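Local atomic coordinates of pyridoxamine 5-phosphate-dependent dehydrase (Escherichia coli, PDB entry 3B8X), a protein that removes the C3'-hydroxyl group of GDP-4-keto-6-deoxy-D-mannose in a combined transamination-deoxygenation reaction on the pathway to the O-antigen sugar L-colitose. Residues E323-A328 / L369-H374; I4-A9 / D383-V388; P290-Q295 / K319-N324; V135-N140 / R333-G338. The protein carries 1 engineered substitution. One frame throughout, in Å; residues are numbered along the deposited sequence. Where two conformers were deposited one is given.

Contact 1. Residues E323-A328 / L369-H374; sequences ENLNSA and LFVGNH. With NA (sodium ion), chain K.
L325 of the helical segment E323-A328 meets L369 and V371 of the strand segment L369-H374, and a single methyl group does all the touching on the helix side. The apolar part is quickly told. L325 CD1 lies 3.3 Å from L369 CD1, a tight approach for two carbons, and the two leucines meet end to end. The same CD1 is 4.1 Å from V371 CG1, but here the valine stands roughly perpendicular to the leucine. L369 and V371 stand two residues apart and both point from the strand toward the helix, whereas F370 between them points away. L369 holds its CG between backbone N and carbonyl carbon (chi1 76°), an arrangement that sends CD1 out to the leucine opposite.

Polar and metal interactions belong to the far end of the strand segment. N373 O coordinates a sodium ion at 2.6 Å, and four waters and L8 O complete the set of ligands. N373 N donates to the oxygen of one of those waters, 3.2 Å away. The side-chain amide of N373 is held from outside: OD1 takes a bond from N278 ND2, and ND2 gives bonds to the carbonyls of W303 and R275.

The contact lays helix 318-328 on one face of the four-stranded antiparallel sheet, in which strand 368-372 is an inner strand between 305-310 and 332-333. L385 of helix 379-388 touches both L325 and V371, bringing a second helix against the same patch, while F238 of the second subunit packs on L369.

Contact 2. Residues I4-A9 / D383-V388; sequences INYPLA and DYLREV. With NA (sodium ion), chain K.
I4 lies against the aromatic ring of Y384, its CG2 branch over one ring face, in a CH-pi arrangement whose modelled closeness is doubtful. The more ordinary separations come from the rest of the isoleucine: CB is 3.8 Å from Y384 CE2, and CG1 is 3.8 Å from Y384 CD2. The two side chains lie alongside one another, pointing opposite ways. Over the opposite face of the ring, one turn further along the helix, V388 CG2 stands 4.1 Å above the plane and over its centre.

Both tyrosines extend away from their own backbone nitrogens. In Y384 this torsion (chi1 -177°) carries the ring out from helix 379-388 to the N-terminal chain; its hydroxyl is hydrogen-bonded to A328 O of helix 318-328. Y6, whose CB points toward the helix, has the same setting (chi1 -178°), which lays the CE2 edge of its ring beside L385, with L385 CB near the ring plane and 4.2 Å from Y6 CE2. The Y6 hydroxyl is hydrogen-bonded to G372 O. Further along, L8 O binds the sodium ion at 2.5 Å, together with N373 O and four waters.

Chemically, then, the link between the N-terminal chain and the C-terminal helix is apolar. Polar ties lead elsewhere: Y6 OH and the sodium fasten the N-terminal chain to the end of strand 368-372, and Y384 OH fastens the C-terminal helix to helix 318-328.

Contact 3. Residues P290-Q295 / K319-N324; sequences PYLDVQ and KQLVEN
Y291 and L292 share one partner, L321, whose two methyl groups are divided between them. L321 CD1 lies 3.9 Å from L292 CD2, a contact of methyl with methyl in which the leucines run antiparallel, side by side. The other branch, L321 CD2, serves the tyrosine: it is 4.0 Å from Y291 CE1 and 4.1 Å from Y291 OH, so it sits beside the hydroxyl end of the ring, meeting it obliquely. L292 has its CG opposite the carbonyl carbon (chi1 -56°) and uses its CD2 branch for the contact. Y291 instead places its ring between its own N and carbonyl carbon (chi1 59°), and this brings the ring beside L321 CD2, next to L292, which also points toward the helix.

The fold element assembled here is an alpha/beta layer: helix 318-328 rests on the four-stranded antiparallel sheet, and the short strand 292-293 is an outermost strand of that sheet within the chain. The backbone of D293 is hydrogen-bonded to that of I309 on the adjoining strand 305-310, and L292 packs on F308 and I310 of it.

One shell out, the tyrosine is held at its hydroxyl, its ring and its backbone N. The hydroxyl is hydrogen-bonded to K390 O at the C-terminus of the chain, while H289 stacks edge-to-face against the ring and accepts a bond from Y291 N through ND1. L321 is backed by L389, and on the next helix residue, V322, F238 of the second subunit packs.

Contact 4. Residues V135-N140 / R333-G338; sequences VNLLGN and RPIVTG. With G4M ([(2R,3S,4R,5R)-5-(2-amino-6-oxo-1,6-dihydro-9H-purin-9-yl)-3,4-dihydroxytetrahydrofuran-2-yl]methyl (2R,3S,4S,5S,6R)-3,4-dihydroxy-5-[({3-hydroxy-2-methyl-5-[(phosphonooxy)methyl]pyridin-4-yl}methyl)amino]-6-methyltetrahydro-2H-pyran-2-yl dihydrogen diphosphate), chain O.
A type II' beta turn from I335 to G338, beside the pocket that holds the cofactor-sugar adduct, packs through I335 and V336 against L137 in the loop after strand 129-135. Each methyl of L137 takes one partner: CD2 is 4.0 Å from I335 CG2, and CD1 is 4.1 Å from V336 CG2. The side chains of L137 and V336 approach head-on, methyl to methyl. The turn is closed by G338 N bonding to I335 O at 2.9 Å.

V336 has two tasks, split between its branches. With CG1 opposite the carbonyl carbon (chi1 -71°), that methyl faces the ligand, 3.8 Å from C6G of the sugar, while CG2 turns to the leucine.

R333 grips the diphosphate. Its NE donates to O4P at 2.6 Å with an N-H...acceptor angle of 157°, O4P lying at the edge of the guanidinium and in its plane. NH1 adds more bent bonds to the same O4P (2.9 Å) and to O1P on the other phosphate (2.8 Å). NH1 also forms a salt bridge with E331 OE2, a second anchor consistent with a fixed guanidinium orientation, and R221 of the second subunit also bonds to the ligand.

An active site completed by residues of the partner subunit is characteristic of the dimeric PLP-dependent aminotransferase fold to which the DegT/DnrJ/EryC1 family belongs.

Contacts 1 and 3 both rest on helix 318-328 and reach the same antiparallel sheet, with centres about 9 Å apart; E323 and N324 belong to both. Contact 2 lies closer still to contact 1, about 6 Å between centres, and the two share the sodium ion with its four waters. Along the chain contact 2 joins the termini, and the others are nested inside the loop it closes; contact 3 is also nested within contact 4, and contacts 1 and 4 cross. Contact 4 stands nearer the centre of the chain, its centre about 15 Å from that of contact 1, yet the F370-R333 backbone bond and the Q295-L137 bond tie it to contacts 1 and 3, connecting the ligand pocket with the outer sheet and helices.

Contact 1. Residues E323-A328 / L369-H374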
# COMPACT_ATOMS: atom_id res chain seq x y z
N GLU B 323 -28.50 -18.83 -6.93
CA GLU B 323 -29.65 -18.18 -7.59
C GLU B 323 -30.75 -18.02 -6.58
O GLU B 323 -31.42 -16.99 -6.50
CB GLU B 323 -30.20 -19.13 -8.64
CG GLU B 323 -31.18 -18.50 -9.62
CD GLU B 323 -31.59 -19.47 -10.71
OE1 GLU B 323 -32.70 -20.02 -10.62
OE2 GLU B 323 -30.78 -19.70 -11.64
N ASN B 324 -30.95 -19.10 -5.83
CA ASN B 324 -31.97 -19.11 -4.82
C ASN B 324 -31.75 -18.04 -3.79
O ASN B 324 -32.70 -17.39 -3.37
CB ASN B 324 -32.01 -20.46 -4.14
CG ASN B 324 -32.86 -21.45 -4.88
OD1 ASN B 324 -33.13 -22.54 -4.39
ND2 ASN B 324 -33.23 -21.10 -6.12
N LEU B 325 -30.50 -17.87 -3.39
CA LEU B 325 -30.19 -16.89 -2.37
C LEU B 325 -30.40 -15.48 -2.93
O LEU B 325 -30.99 -14.62 -2.31
CB LEU B 325 -28.74 -17.10 -1.83
CG LEU B 325 -28.58 -18.37 -0.97
CD1 LEU B 325 -27.13 -18.88 -0.70
CD2 LEU B 325 -29.39 -18.24 0.35
N ASN B 326 -29.94 -15.26 -4.15
CA ASN B 326 -30.05 -13.94 -4.69
C ASN B 326 -31.48 -13.51 -4.92
O ASN B 326 -31.84 -12.37 -4.61
CB ASN B 326 -29.21 -13.84 -5.94
CG ASN B 326 -27.74 -13.79 -5.61
OD1 ASN B 326 -26.95 -14.16 -6.45
ND2 ASN B 326 -27.36 -13.37 -4.39
N SER B 327 -32.27 -14.47 -5.38
CA SER B 327 -33.68 -14.28 -5.61
C SER B 327 -34.27 -13.76 -4.33
O SER B 327 -35.12 -12.86 -4.37
CB SER B 327 -34.34 -15.61 -5.96
OG SER B 327 -35.73 -15.44 -6.22
N ALA B 328 -33.86 -14.36 -3.22
CA ALA B 328 -34.38 -14.00 -1.89
C ALA B 328 -33.82 -12.69 -1.39
O ALA B 328 -34.28 -12.20 -0.37
CB ALA B 328 -34.13 -15.10 -0.82
N LEU B 369 -19.80 -21.98 -0.07
CA LEU B 369 -20.20 -20.56 -0.19
C LEU B 369 -20.43 -20.00 1.22
O LEU B 369 -20.49 -20.74 2.20
CB LEU B 369 -21.51 -20.46 -0.99
CG LEU B 369 -22.82 -20.84 -0.24
CD1 LEU B 369 -23.99 -19.94 -0.52
CD2 LEU B 369 -23.18 -22.31 -0.34
N PHE B 370 -20.63 -18.70 1.34
CA PHE B 370 -20.99 -18.21 2.64
C PHE B 370 -21.94 -17.04 2.59
O PHE B 370 -22.02 -16.37 1.57
CB PHE B 370 -19.79 -18.02 3.58
CG PHE B 370 -19.04 -16.74 3.38
CD1 PHE B 370 -19.42 -15.58 4.04
CD2 PHE B 370 -17.88 -16.72 2.60
CE1 PHE B 370 -18.71 -14.39 3.91
CE2 PHE B 370 -17.14 -15.55 2.43
CZ PHE B 370 -17.57 -14.36 3.07
N VAL B 371 -22.69 -16.85 3.67
CA VAL B 371 -23.61 -15.74 3.79
C VAL B 371 -23.17 -14.89 4.94
O VAL B 371 -22.25 -15.23 5.66
CB VAL B 371 -25.10 -16.14 3.87
CG1 VAL B 371 -25.50 -16.93 2.57
CG2 VAL B 371 -25.41 -16.91 5.17
N GLY B 372 -23.77 -13.72 5.11
CA GLY B 372 -23.20 -12.90 6.13
C GLY B 372 -23.50 -13.07 7.61
O GLY B 372 -24.54 -13.59 8.03
N ASN B 373 -22.57 -12.58 8.41
CA ASN B 373 -22.91 -12.45 9.84
C ASN B 373 -22.68 -10.96 10.16
O ASN B 373 -21.83 -10.30 9.56
CB ASN B 373 -22.10 -13.40 10.75
CG ASN B 373 -22.65 -13.43 12.19
OD1 ASN B 373 -23.74 -12.91 12.47
ND2 ASN B 373 -21.89 -14.04 13.10
N HIS B 374 -23.43 -10.39 11.08
CA HIS B 374 -23.27 -8.98 11.41
C HIS B 374 -23.22 -8.79 12.93
O HIS B 374 -23.60 -9.68 13.69
CB HIS B 374 -24.48 -8.11 10.89
CG HIS B 374 -24.77 -8.25 9.43
ND1 HIS B 374 -25.11 -7.18 8.64
CD2 HIS B 374 -24.82 -9.34 8.62
CE1 HIS B 374 -25.34 -7.59 7.41
NE2 HIS B 374 -25.21 -8.90 7.38
NA NA K . -20.48 -9.42 7.48
O HOH W 1 -20.07 -11.67 6.69
O HOH W 2 -18.23 -9.87 8.56
O HOH W 3 -18.51 -9.50 5.40
O HOH W 4 -20.19 -7.39 8.54

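Contact 2. Residues I4-A9 / D383-V388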
# COMPACT_ATOMS: atom_id res chain seq x y z
N ILE B 4 -36.47 -10.86 1.43
CA ILE B 4 -35.78 -10.08 2.45
C ILE B 4 -34.32 -9.61 2.32
O ILE B 4 -33.45 -10.34 1.84
CB ILE B 4 -36.24 -10.38 3.89
CG1 ILE B 4 -35.09 -10.37 4.87
CG2 ILE B 4 -36.89 -11.75 4.01
CD1 ILE B 4 -35.60 -10.50 6.24
N ASN B 5 -34.07 -8.38 2.77
CA ASN B 5 -32.76 -7.75 2.64
C ASN B 5 -31.76 -8.34 3.64
O ASN B 5 -31.83 -8.07 4.83
CB ASN B 5 -32.88 -6.23 2.81
CG ASN B 5 -31.60 -5.46 2.44
OD1 ASN B 5 -30.94 -5.78 1.46
ND2 ASN B 5 -31.25 -4.46 3.25
N TYR B 6 -30.85 -9.15 3.15
CA TYR B 6 -29.87 -9.81 4.02
C TYR B 6 -28.53 -9.75 3.29
O TYR B 6 -28.06 -10.69 2.66
CB TYR B 6 -30.30 -11.24 4.20
CG TYR B 6 -29.43 -12.05 5.12
CD1 TYR B 6 -28.29 -11.51 5.71
CD2 TYR B 6 -29.69 -13.41 5.31
CE1 TYR B 6 -27.48 -12.33 6.55
CE2 TYR B 6 -28.92 -14.20 6.13
CZ TYR B 6 -27.81 -13.67 6.75
OH TYR B 6 -27.05 -14.53 7.52
N PRO B 7 -27.94 -8.58 3.36
CA PRO B 7 -26.69 -8.35 2.70
C PRO B 7 -25.54 -8.87 3.54
O PRO B 7 -25.67 -9.07 4.75
CB PRO B 7 -26.65 -6.80 2.64
CG PRO B 7 -27.32 -6.40 3.96
CD PRO B 7 -28.45 -7.39 4.07
N LEU B 8 -24.40 -9.04 2.91
CA LEU B 8 -23.20 -9.44 3.62
C LEU B 8 -22.74 -8.58 4.81
O LEU B 8 -22.21 -9.11 5.77
CB LEU B 8 -22.04 -9.61 2.63
CG LEU B 8 -21.21 -10.88 2.76
CD1 LEU B 8 -21.91 -12.04 2.07
CD2 LEU B 8 -19.81 -10.57 2.17
N ALA B 9 -22.81 -7.26 4.75
CA ALA B 9 -22.32 -6.45 5.87
C ALA B 9 -23.23 -5.24 6.01
O ALA B 9 -24.01 -4.96 5.10
CB ALA B 9 -20.87 -5.98 5.58
N ASP B 383 -33.92 -17.20 9.88
CA ASP B 383 -35.13 -18.02 9.68
C ASP B 383 -35.35 -18.05 8.18
O ASP B 383 -35.78 -19.03 7.56
CB ASP B 383 -36.35 -17.28 10.24
CG ASP B 383 -36.43 -17.29 11.77
OD1 ASP B 383 -35.89 -18.21 12.41
OD2 ASP B 383 -37.08 -16.37 12.34
N TYR B 384 -35.19 -16.87 7.61
CA TYR B 384 -35.46 -16.70 6.20
C TYR B 384 -34.51 -17.58 5.42
O TYR B 384 -34.90 -18.35 4.53
CB TYR B 384 -35.28 -15.20 5.86
CG TYR B 384 -35.60 -14.80 4.44
CD1 TYR B 384 -36.77 -15.23 3.80
CD2 TYR B 384 -34.72 -13.98 3.72
CE1 TYR B 384 -37.05 -14.85 2.46
CE2 TYR B 384 -34.99 -13.60 2.40
CZ TYR B 384 -36.15 -14.04 1.77
OH TYR B 384 -36.42 -13.67 0.46
N LEU B 385 -33.23 -17.47 5.76
CA LEU B 385 -32.19 -18.24 5.10
C LEU B 385 -32.49 -19.74 5.16
O LEU B 385 -32.42 -20.43 4.13
CB LEU B 385 -30.85 -17.90 5.73
CG LEU B 385 -29.63 -18.76 5.41
CD1 LEU B 385 -29.05 -18.29 4.09
CD2 LEU B 385 -28.66 -18.43 6.52
N ARG B 386 -32.94 -20.19 6.34
CA ARG B 386 -33.34 -21.59 6.55
C ARG B 386 -34.54 -22.05 5.68
O ARG B 386 -34.57 -23.19 5.19
CB ARG B 386 -33.50 -21.91 8.03
CG ARG B 386 -33.71 -23.38 8.39
CD ARG B 386 -32.52 -24.27 8.10
NE ARG B 386 -32.82 -25.70 8.27
CZ ARG B 386 -33.42 -26.46 7.35
NH1 ARG B 386 -33.90 -25.97 6.22
NH2 ARG B 386 -33.61 -27.74 7.59
N GLU B 387 -35.49 -21.15 5.45
CA GLU B 387 -36.64 -21.41 4.58
C GLU B 387 -36.19 -21.46 3.12
O GLU B 387 -36.65 -22.25 2.32
CB GLU B 387 -37.67 -20.30 4.74
CG GLU B 387 -38.87 -20.45 3.82
CD GLU B 387 -39.75 -21.61 4.24
OE1 GLU B 387 -39.65 -22.02 5.41
OE2 GLU B 387 -40.53 -22.12 3.40
N VAL B 388 -35.28 -20.58 2.74
CA VAL B 388 -34.78 -20.55 1.36
C VAL B 388 -33.95 -21.81 1.01
O VAL B 388 -34.05 -22.34 -0.10
CB VAL B 388 -33.87 -19.32 1.18
CG1 VAL B 388 -33.26 -19.26 -0.20
CG2 VAL B 388 -34.63 -18.05 1.51
NA NA K . -20.48 -9.42 7.48
O HOH W 2 -18.23 -9.87 8.56
O HOH W 3 -18.51 -9.50 5.40
O HOH W 1 -20.07 -11.67 6.69
O HOH W 4 -20.19 -7.39 8.54

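Contact 3. Residues P290-Q295 / K319-N324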
# COMPACT_ATOMS: atom_id res chain seq x y z
N PRO B 290 -30.35 -31.27 5.83
CA PRO B 290 -30.32 -32.46 4.99
C PRO B 290 -29.29 -32.40 3.89
O PRO B 290 -28.93 -33.44 3.36
CB PRO B 290 -31.72 -32.49 4.35
CG PRO B 290 -32.12 -31.04 4.31
CD PRO B 290 -31.61 -30.52 5.65
N TYR B 291 -28.86 -31.22 3.47
CA TYR B 291 -27.87 -31.21 2.39
C TYR B 291 -26.73 -30.22 2.52
O TYR B 291 -25.94 -30.04 1.58
CB TYR B 291 -28.54 -31.10 1.01
CG TYR B 291 -29.39 -29.87 0.81
CD1 TYR B 291 -28.82 -28.64 0.48
CD2 TYR B 291 -30.78 -29.95 0.90
CE1 TYR B 291 -29.62 -27.51 0.22
CE2 TYR B 291 -31.59 -28.81 0.71
CZ TYR B 291 -31.00 -27.62 0.33
OH TYR B 291 -31.80 -26.53 0.15
N LEU B 292 -26.65 -29.57 3.68
CA LEU B 292 -25.58 -28.60 3.87
C LEU B 292 -24.85 -28.78 5.17
O LEU B 292 -25.51 -28.90 6.21
CB LEU B 292 -26.13 -27.18 3.82
CG LEU B 292 -26.92 -26.71 2.60
CD1 LEU B 292 -27.56 -25.33 2.94
CD2 LEU B 292 -25.99 -26.53 1.50
N ASP B 293 -23.50 -28.76 5.10
CA ASP B 293 -22.69 -28.81 6.33
C ASP B 293 -22.29 -27.41 6.72
O ASP B 293 -22.10 -26.54 5.88
CB ASP B 293 -21.41 -29.63 6.11
CG ASP B 293 -21.67 -31.12 6.18
OD1 ASP B 293 -22.30 -31.52 7.18
OD2 ASP B 293 -21.33 -31.85 5.21
N VAL B 294 -22.16 -27.17 8.02
CA VAL B 294 -21.72 -25.85 8.48
C VAL B 294 -20.29 -25.90 9.05
O VAL B 294 -19.64 -26.96 9.07
CB VAL B 294 -22.70 -25.29 9.53
CG1 VAL B 294 -24.13 -25.13 8.91
CG2 VAL B 294 -22.76 -26.19 10.75
N GLN B 295 -19.76 -24.77 9.49
CA GLN B 295 -18.39 -24.78 10.00
C GLN B 295 -18.34 -25.34 11.44
O GLN B 295 -19.18 -25.01 12.28
CB GLN B 295 -17.77 -23.35 9.95
CG GLN B 295 -16.27 -23.19 10.36
CD GLN B 295 -15.75 -21.78 10.04
OE1 GLN B 295 -16.53 -20.82 10.03
NE2 GLN B 295 -14.46 -21.66 9.74
N LYS B 319 -24.63 -23.56 -7.97
CA LYS B 319 -25.27 -22.53 -8.75
C LYS B 319 -26.74 -22.36 -8.36
O LYS B 319 -27.26 -21.25 -8.27
CB LYS B 319 -25.10 -22.78 -10.25
CG LYS B 319 -24.10 -21.85 -10.92
CD LYS B 319 -24.74 -21.08 -12.06
CE LYS B 319 -24.13 -19.67 -12.21
NZ LYS B 319 -23.78 -19.26 -13.62
N GLN B 320 -27.44 -23.45 -8.11
CA GLN B 320 -28.84 -23.32 -7.75
C GLN B 320 -29.03 -22.59 -6.46
O GLN B 320 -29.86 -21.71 -6.37
CB GLN B 320 -29.50 -24.69 -7.64
CG GLN B 320 -29.91 -25.21 -9.02
CD GLN B 320 -29.99 -24.10 -10.08
OE1 GLN B 320 -30.79 -23.17 -9.96
NE2 GLN B 320 -29.15 -24.20 -11.12
N LEU B 321 -28.29 -22.97 -5.43
CA LEU B 321 -28.45 -22.29 -4.17
C LEU B 321 -28.10 -20.82 -4.29
O LEU B 321 -28.67 -19.96 -3.61
CB LEU B 321 -27.53 -22.91 -3.15
CG LEU B 321 -27.96 -24.35 -2.83
CD1 LEU B 321 -26.97 -24.82 -1.81
CD2 LEU B 321 -29.37 -24.35 -2.26
N VAL B 322 -27.12 -20.54 -5.13
CA VAL B 322 -26.70 -19.17 -5.36
C VAL B 322 -27.86 -18.32 -5.90
O VAL B 322 -28.23 -17.29 -5.32
CB VAL B 322 -25.45 -19.13 -6.28
CG1 VAL B 322 -25.13 -17.69 -6.73
CG2 VAL B 322 -24.29 -19.73 -5.54
N GLU B 323 -28.50 -18.83 -6.93
CA GLU B 323 -29.65 -18.18 -7.59
C GLU B 323 -30.75 -18.02 -6.58
O GLU B 323 -31.42 -16.99 -6.50
CB GLU B 323 -30.20 -19.13 -8.64
CG GLU B 323 -31.18 -18.50 -9.62
CD GLU B 323 -31.59 -19.47 -10.71
OE1 GLU B 323 -32.70 -20.02 -10.62
OE2 GLU B 323 -30.78 -19.70 -11.64
N ASN B 324 -30.95 -19.10 -5.83
CA ASN B 324 -31.97 -19.11 -4.82
C ASN B 324 -31.75 -18.04 -3.79
O ASN B 324 -32.70 -17.39 -3.37
CB ASN B 324 -32.01 -20.46 -4.14
CG ASN B 324 -32.86 -21.45 -4.88
OD1 ASN B 324 -33.13 -22.54 -4.39
ND2 ASN B 324 -33.23 -21.10 -6.12

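Contact 4. Residues V135-N140 / R333-G338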
# COMPACT_ATOMS: atom_id res chain seq x y z
N VAL B 135 -3.82 -19.27 8.98
CA VAL B 135 -4.86 -18.31 8.63
C VAL B 135 -6.10 -18.79 9.39
O VAL B 135 -6.48 -19.94 9.25
CB VAL B 135 -5.20 -18.36 7.13
CG1 VAL B 135 -6.41 -17.45 6.82
CG2 VAL B 135 -3.99 -18.00 6.28
N ASN B 136 -6.67 -17.93 10.24
CA ASN B 136 -7.87 -18.28 11.02
C ASN B 136 -9.07 -17.92 10.16
O ASN B 136 -9.45 -16.75 10.04
CB ASN B 136 -7.90 -17.54 12.37
CG ASN B 136 -6.68 -17.85 13.21
OD1 ASN B 136 -6.37 -19.05 13.45
ND2 ASN B 136 -5.91 -16.81 13.56
N LEU B 137 -9.63 -18.93 9.50
CA LEU B 137 -10.67 -18.71 8.53
C LEU B 137 -12.06 -18.41 9.06
O LEU B 137 -12.61 -19.12 9.90
CB LEU B 137 -10.72 -19.82 7.47
CG LEU B 137 -11.07 -19.33 6.05
CD1 LEU B 137 -9.85 -18.72 5.35
CD2 LEU B 137 -11.62 -20.49 5.20
N LEU B 138 -12.61 -17.34 8.51
CA LEU B 138 -13.99 -16.95 8.75
C LEU B 138 -14.31 -16.72 10.21
O LEU B 138 -15.47 -16.83 10.61
CB LEU B 138 -14.92 -18.02 8.20
CG LEU B 138 -15.89 -17.53 7.13
CD1 LEU B 138 -15.13 -16.80 6.03
CD2 LEU B 138 -16.70 -18.72 6.60
N GLY B 139 -13.30 -16.48 11.02
CA GLY B 139 -13.63 -16.24 12.41
C GLY B 139 -13.09 -17.38 13.28
O GLY B 139 -12.98 -17.25 14.51
N ASN B 140 -12.82 -18.50 12.61
CA ASN B 140 -12.40 -19.68 13.33
C ASN B 140 -10.90 -19.75 13.55
O ASN B 140 -10.15 -19.93 12.58
CB ASN B 140 -12.82 -20.90 12.52
CG ASN B 140 -13.23 -22.09 13.38
OD1 ASN B 140 -13.60 -21.94 14.56
ND2 ASN B 140 -13.19 -23.30 12.78
N ARG B 333 -21.16 -15.28 -1.20
CA ARG B 333 -19.81 -15.24 -1.76
C ARG B 333 -19.27 -16.69 -1.78
O ARG B 333 -19.68 -17.50 -0.97
CB ARG B 333 -18.87 -14.49 -0.77
CG ARG B 333 -19.02 -12.97 -0.60
CD ARG B 333 -18.60 -12.26 -1.89
NE ARG B 333 -18.66 -10.80 -1.79
CZ ARG B 333 -19.74 -10.10 -2.13
NH1 ARG B 333 -19.72 -8.77 -2.01
NH2 ARG B 333 -20.83 -10.76 -2.56
N PRO B 334 -18.27 -16.98 -2.60
CA PRO B 334 -17.62 -18.29 -2.50
C PRO B 334 -16.85 -18.20 -1.17
O PRO B 334 -16.68 -17.13 -0.60
CB PRO B 334 -16.56 -18.26 -3.61
CG PRO B 334 -16.91 -17.18 -4.48
CD PRO B 334 -17.79 -16.19 -3.75
N ILE B 335 -16.32 -19.32 -0.68
CA ILE B 335 -15.53 -19.25 0.56
C ILE B 335 -14.15 -18.69 0.20
O ILE B 335 -13.23 -19.44 -0.12
CB ILE B 335 -15.46 -20.62 1.29
CG1 ILE B 335 -16.88 -21.03 1.66
CG2 ILE B 335 -14.72 -20.52 2.65
CD1 ILE B 335 -16.89 -22.33 2.43
N VAL B 336 -14.05 -17.36 0.20
CA VAL B 336 -12.83 -16.65 -0.15
C VAL B 336 -12.12 -17.12 -1.41
O VAL B 336 -12.78 -17.22 -2.43
CB VAL B 336 -11.90 -16.41 1.06
CG1 VAL B 336 -12.59 -15.35 1.94
CG2 VAL B 336 -11.73 -17.70 1.90
N THR B 337 -10.82 -17.47 -1.36
CA THR B 337 -10.11 -17.93 -2.59
C THR B 337 -10.65 -19.28 -3.13
O THR B 337 -10.37 -19.67 -4.27
CB THR B 337 -8.62 -18.22 -2.31
OG1 THR B 337 -8.52 -19.12 -1.19
CG2 THR B 337 -7.84 -16.95 -2.00
N GLY B 338 -11.36 -20.03 -2.28
CA GLY B 338 -11.77 -21.39 -2.62
C GLY B 338 -10.44 -22.12 -2.65
O GLY B 338 -9.51 -21.76 -1.90
OP3 G4M O . -9.22 -6.39 2.66
PL G4M O . -7.84 -6.21 3.43
OP1 G4M O . -6.64 -5.72 2.46
OP2 G4M O . -8.05 -5.14 4.61
OP4 G4M O . -7.47 -7.61 4.18
C5B G4M O . -7.00 -8.50 3.21
C5L G4M O . -7.19 -9.87 3.75
C6L G4M O . -6.09 -10.58 4.21
N1L G4M O . -6.25 -11.81 4.63
C2L G4M O . -7.40 -12.44 4.64
C2A G4M O . -7.49 -13.88 5.08
C3L G4M O . -8.57 -11.80 4.23
O3L G4M O . -9.72 -12.52 4.20
C4L G4M O . -8.47 -10.44 3.79
C4A G4M O . -9.58 -9.72 3.34
N4A G4M O . -10.73 -10.32 3.24
C4G G4M O . -11.88 -9.56 2.88
C5G G4M O . -12.86 -10.37 2.07
C6G G4M O . -13.15 -11.71 2.75
O5G G4M O . -14.03 -9.57 2.16
C3G G4M O . -11.50 -8.33 2.04
O3G G4M O . -11.59 -7.19 2.88
C2G G4M O . -12.53 -8.17 0.88
O2G G4M O . -12.46 -6.87 0.29
C1G G4M O . -13.94 -8.39 1.37
O1G G4M O . -14.71 -8.69 0.22
P2 G4M O . -16.20 -8.14 0.11
O3P G4M O . -16.99 -8.43 1.49
O4P G4M O . -16.96 -9.01 -1.02
OPP G4M O . -15.97 -6.57 -0.20
P G4M O . -17.32 -5.81 -0.65
O1P G4M O . -18.20 -6.40 -1.87
O2P G4M O . -16.70 -4.41 -1.07
O5' G4M O . -18.14 -5.42 0.64
C5' G4M O . -19.09 -6.42 0.97
C4' G4M O . -20.43 -5.73 1.15
O4' G4M O . -20.24 -4.48 1.88
C3' G4M O . -21.01 -5.34 -0.23
O3' G4M O . -22.43 -5.42 -0.10
C2' G4M O . -20.53 -3.89 -0.42
O2' G4M O . -21.48 -3.19 -1.23
C1' G4M O . -20.62 -3.39 1.01
N9 G4M O . -19.74 -2.23 1.23
C8 G4M O . -18.38 -2.25 1.19
N7 G4M O . -17.95 -1.04 1.49
C4 G4M O . -20.16 -0.98 1.59
C5 G4M O . -19.00 -0.19 1.76
C6 G4M O . -19.14 1.19 2.15
O6 G4M O . -18.19 1.94 2.32
N3 G4M O . -21.37 -0.43 1.78
C2 G4M O . -21.48 0.84 2.12
N1 G4M O . -20.40 1.66 2.31
N2 G4M O . -22.72 1.37 2.28